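Local coordinates for protein 6-phospho-beta-d glycosidase (Streptococcus pyogenes, PDB 5FOO) that probably hydrolyses 6-phospho-beta-glucosides to release glucose 6-phosphate, as a glycoside hydrolase family 1 enzyme built on a beta/alpha barrel, at residues F453-V456 and A457-R461; T63-S67 and L68-S72. The protein carries 1 engineered substitution. All coordinates share one frame; numbering follows the deposited sequence.

Contact 1 of 2, residues F453-V456 and A457-R461; sequences FKKV and ATHNR
Two donors of T458 grip one carbonyl of the preceding helical turn: K454 O accepts from T458 OG1 at 2.7 Å and from T458 N at 2.9 Å. They arrive from opposite faces of the carbonyl plane, both tilted out of it. The hydroxyl gets there because OG1 sits beside its own backbone N (chi1 -61°), which turns it back along the helix. Regular backbone bonds also run from A457 N to F453 O and from H459 N to K455 O.

Among the side chains, K455 is extended, and its methylene CG lies 3.8 Å from H459 ND1, a van der Waals contact in which the two side chains cross at a slant. V456 CG1 lies 3.6 Å from R461 O, where the chain leaves the helix, while V456 CA makes a C-H...O contact of 3.3 Å to the same R461 O.

At the turn, N460 takes positive phi (57°), and its amide group bonds to W10 and P5. R461 N then reaches back to V456 O at 3.2 Å, in the carbonyl plane on a lone pair. With a weak bond from N460 N to A457 O, this pattern approaches a Schellman motif, here ending helix 448-459, the last helix of the chain.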
loop_
_atom_site.group_PDB
_atom_site.type_symbol
_atom_site.label_atom_id
_atom_site.label_comp_id
_atom_site.label_asym_id
_atom_site.label_seq_id
_atom_site.Cartn_x
_atom_site.Cartn_y
_atom_site.Cartn_z
ATOM N N PHE A 453 8.853 -19.779 3.805
ATOM C CA PHE A 453 9.374 -18.422 3.828
ATOM C C PHE A 453 10.309 -18.294 5.031
ATOM O O PHE A 453 11.249 -17.556 4.977
ATOM C CB PHE A 453 8.231 -17.397 3.922
ATOM C CG PHE A 453 8.686 -15.969 3.808
ATOM C CD1 PHE A 453 9.265 -15.525 2.649
ATOM C CD2 PHE A 453 8.474 -15.072 4.834
ATOM C CE1 PHE A 453 9.684 -14.204 2.517
ATOM C CE2 PHE A 453 8.810 -13.726 4.694
ATOM C CZ PHE A 453 9.474 -13.324 3.558
ATOM N N LYS A 454 10.024 -19.022 6.109
ATOM C CA LYS A 454 10.895 -19.088 7.286
ATOM C C LYS A 454 12.322 -19.465 6.928
ATOM O O LYS A 454 13.274 -18.842 7.401
ATOM C CB LYS A 454 10.343 -20.048 8.335
ATOM C CG LYS A 454 11.207 -20.195 9.595
ATOM C CD LYS A 454 10.869 -21.449 10.404
ATOM C CE LYS A 454 11.840 -21.584 11.578
ATOM N NZ LYS A 454 11.239 -22.472 12.605
ATOM N N LYS A 455 12.446 -20.502 6.101
ATOM C CA LYS A 455 13.697 -20.948 5.576
ATOM C C LYS A 455 14.425 -19.884 4.774
ATOM O O LYS A 455 15.619 -19.661 4.962
ATOM C CB LYS A 455 13.488 -22.198 4.702
ATOM C CG LYS A 455 14.798 -22.910 4.399
ATOM C CD LYS A 455 14.562 -24.192 3.638
ATOM C CE LYS A 455 15.897 -24.856 3.318
ATOM N NZ LYS A 455 15.707 -26.268 2.860
ATOM N N VAL A 456 13.731 -19.298 3.812
ATOM C CA VAL A 456 14.258 -18.218 3.019
ATOM C C VAL A 456 14.766 -17.017 3.879
ATOM O O VAL A 456 15.839 -16.519 3.648
ATOM C CB VAL A 456 13.213 -17.691 2.010
ATOM C CG1 VAL A 456 13.728 -16.478 1.297
ATOM C CG2 VAL A 456 12.827 -18.776 0.996
ATOM N N ALA A 457 13.976 -16.573 4.834
ATOM C CA ALA A 457 14.314 -15.433 5.646
ATOM C C ALA A 457 15.503 -15.779 6.540
ATOM O O ALA A 457 16.345 -14.972 6.696
ATOM C CB ALA A 457 13.160 -15.057 6.526
ATOM N N THR A 458 15.507 -16.972 7.133
ATOM C CA THR A 458 16.524 -17.383 8.099
ATOM C C THR A 458 17.830 -17.636 7.397
ATOM O O THR A 458 18.845 -17.226 7.875
ATOM C CB THR A 458 16.068 -18.650 8.853
ATOM O OG1 THR A 458 14.865 -18.329 9.546
ATOM C CG2 THR A 458 17.087 -19.137 9.842
ATOM N N HIS A 459 17.827 -18.306 6.263
ATOM C CA HIS A 459 19.073 -18.540 5.544
ATOM C C HIS A 459 19.486 -17.389 4.623
ATOM O O HIS A 459 20.585 -17.414 4.060
ATOM C CB HIS A 459 19.019 -19.861 4.809
ATOM C CG HIS A 459 18.885 -21.030 5.733
ATOM N ND1 HIS A 459 18.462 -22.277 5.310
ATOM C CD2 HIS A 459 19.127 -21.143 7.062
ATOM C CE1 HIS A 459 18.452 -23.106 6.340
ATOM N NE2 HIS A 459 18.856 -22.441 7.412
ATOM N N ASN A 460 18.613 -16.392 4.483
ATOM C CA ASN A 460 18.849 -15.253 3.612
ATOM C C ASN A 460 19.118 -15.644 2.184
ATOM O O ASN A 460 19.952 -15.052 1.526
ATOM C CB ASN A 460 19.948 -14.330 4.180
ATOM C CG ASN A 460 19.784 -12.882 3.715
ATOM O OD1 ASN A 460 18.663 -12.415 3.472
ATOM N ND2 ASN A 460 20.897 -12.187 3.526
ATOM N N ARG A 461 18.368 -16.629 1.691
ATOM C CA ARG A 461 18.536 -17.135 0.331
ATOM C C ARG A 461 17.376 -18.045 -0.139
ATOM O O ARG A 461 16.587 -18.560 0.667
ATOM C CB ARG A 461 19.852 -17.945 0.235
ATOM C CG ARG A 461 19.754 -19.309 0.947
ATOM C CD ARG A 461 21.136 -19.874 1.222
ATOM N NE ARG A 461 21.022 -21.284 1.554
ATOM C CZ ARG A 461 22.053 -22.054 1.882
ATOM N NH1 ARG A 461 23.255 -21.569 1.867
ATOM N NH2 ARG A 461 21.882 -23.321 2.158
#

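Contact 2 of 2, residues T63-S67 and L68-S72; sequences TLLAS and LGHNS
The imidazole of H70 lies between L65 and F453, which approach from opposite sides of its plane. A Schellman motif that ends helix 54-67 brings the ring there. On the L65 side, CD2 of that leucine is 3.8 Å from H70 CE1, near the ND1 and CE1 part of the ring, and L65 O looks at the ring obliquely. On the other side F453 meets it with the two ring planes at about 85°, and L434 also touches the histidine. With CG beside the backbone N (chi1 -66°), the imidazole is laid against L65.

In the Schellman turn, H70 N bonds to L65 O at 3.1 Å and G69 N to A66 O at 3.0 Å, the latter donor standing well above the carbonyl plane. G69 is the C-prime residue, and its positive phi (84°) suits glycine.

Apolar packing runs alongside. L64 CG and L68 CD1 touch at 3.8 Å, the two leucines lying askew, and both also pack on V435. Beyond the turn, the N71 amide binds W10 N and F8 O, tying the loop to the neighbouring barrel strand 9-13.

L64 O takes two hydrogen bonds in the last helical turn. It accepts from L68 N at 3.0 Å and also from the hydroxyl of S67, which is set between its own backbone N and carbonyl carbon (chi1 70°); S67 OG comes within 2.6 Å of L64 O.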
loop_
_atom_site.group_PDB
_atom_site.type_symbol
_atom_site.label_atom_id
_atom_site.label_comp_id
_atom_site.label_asym_id
_atom_site.label_seq_id
_atom_site.Cartn_x
_atom_site.Cartn_y
_atom_site.Cartn_z
ATOM N N THR A 63 5.039 -12.802 18.150
ATOM C CA THR A 63 5.753 -13.950 18.647
ATOM C C THR A 63 5.751 -15.071 17.585
ATOM O O THR A 63 6.813 -15.608 17.255
ATOM C CB THR A 63 5.196 -14.395 20.028
ATOM O OG1 THR A 63 5.411 -13.346 20.956
ATOM C CG2 THR A 63 5.891 -15.637 20.549
ATOM N N LEU A 64 4.598 -15.367 16.997
ATOM C CA LEU A 64 4.549 -16.360 15.918
ATOM C C LEU A 64 5.347 -15.991 14.719
ATOM O O LEU A 64 6.067 -16.828 14.164
ATOM C CB LEU A 64 3.114 -16.586 15.494
ATOM C CG LEU A 64 2.890 -17.683 14.424
ATOM C CD1 LEU A 64 3.150 -19.121 14.922
ATOM C CD2 LEU A 64 1.467 -17.518 13.949
ATOM N N LEU A 65 5.211 -14.743 14.261
ATOM C CA LEU A 65 5.977 -14.295 13.090
ATOM C C LEU A 65 7.509 -14.319 13.356
ATOM O O LEU A 65 8.281 -14.680 12.474
ATOM C CB LEU A 65 5.519 -12.879 12.681
ATOM C CG LEU A 65 4.054 -12.833 12.198
ATOM C CD1 LEU A 65 3.696 -11.501 11.611
ATOM C CD2 LEU A 65 3.742 -13.906 11.147
ATOM N N ALA A 66 7.927 -13.983 14.576
ATOM C CA ALA A 66 9.330 -14.126 14.941
ATOM C C ALA A 66 9.747 -15.557 14.831
ATOM O O ALA A 66 10.790 -15.825 14.263
ATOM C CB ALA A 66 9.646 -13.631 16.337
ATOM N N SER A 67 8.938 -16.486 15.358
ATOM C CA SER A 67 9.285 -17.920 15.246
ATOM C C SER A 67 9.295 -18.395 13.780
ATOM O O SER A 67 9.967 -19.344 13.468
ATOM C CB SER A 67 8.339 -18.776 16.081
ATOM O OG SER A 67 7.012 -18.804 15.497
ATOM N N LEU A 68 8.587 -17.695 12.879
ATOM C CA LEU A 68 8.607 -17.992 11.447
ATOM C C LEU A 68 9.623 -17.175 10.636
ATOM O O LEU A 68 9.480 -17.044 9.406
ATOM C CB LEU A 68 7.212 -17.846 10.877
ATOM C CG LEU A 68 6.136 -18.772 11.482
ATOM C CD1 LEU A 68 4.749 -18.261 11.209
ATOM C CD2 LEU A 68 6.260 -20.210 10.960
ATOM N N GLY A 69 10.640 -16.632 11.329
ATOM C CA GLY A 69 11.826 -16.029 10.711
ATOM C C GLY A 69 11.698 -14.567 10.271
ATOM O O GLY A 69 12.598 -14.042 9.620
ATOM N N HIS A 70 10.576 -13.926 10.555
ATOM C CA HIS A 70 10.371 -12.533 10.102
ATOM C C HIS A 70 11.301 -11.615 10.903
ATOM O O HIS A 70 11.368 -11.745 12.114
ATOM C CB HIS A 70 8.905 -12.121 10.272
ATOM C CG HIS A 70 7.962 -12.892 9.388
ATOM N ND1 HIS A 70 6.717 -12.416 9.035
ATOM C CD2 HIS A 70 8.104 -14.080 8.734
ATOM C CE1 HIS A 70 6.117 -13.286 8.237
ATOM N NE2 HIS A 70 6.930 -14.315 8.054
ATOM N N ASN A 71 12.022 -10.723 10.243
ATOM C CA ASN A 71 12.800 -9.680 10.968
ATOM C C ASN A 71 12.233 -8.260 10.922
ATOM O O ASN A 71 12.808 -7.327 11.517
ATOM C CB ASN A 71 14.239 -9.677 10.458
ATOM C CG ASN A 71 14.324 -9.255 9.009
ATOM O OD1 ASN A 71 13.494 -8.458 8.516
ATOM N ND2 ASN A 71 15.364 -9.721 8.326
ATOM N N SER A 72 11.072 -8.109 10.279
ATOM C CA SER A 72 10.439 -6.843 10.060
ATOM C C SER A 72 8.911 -7.083 9.858
ATOM O O SER A 72 8.505 -8.204 9.577
ATOM C CB SER A 72 11.065 -6.151 8.876
ATOM O OG SER A 72 11.113 -6.996 7.757
#

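The centres of the two contacts lie about 11 Å apart, on the same side of the chain's centre. Contact 2 comes first along the chain, where helix 54-67 leads into barrel strand 72-76; contact 1 lies far later, at the end of helix 448-459, beyond the eighth strand. They touch directly: K454 CB is 3.3 Å from L68 O, and A457 CB is 3.3 Å from G69 O, so the late helix packs on the turn that ends the early one. W10 of strand 9-13 borders both. Contact 1 lies over the seam between strands 9-13 and 410-416, and contact 2 is the return into strand 72-76 beside it, with S72 also hydrogen-bonded to H414.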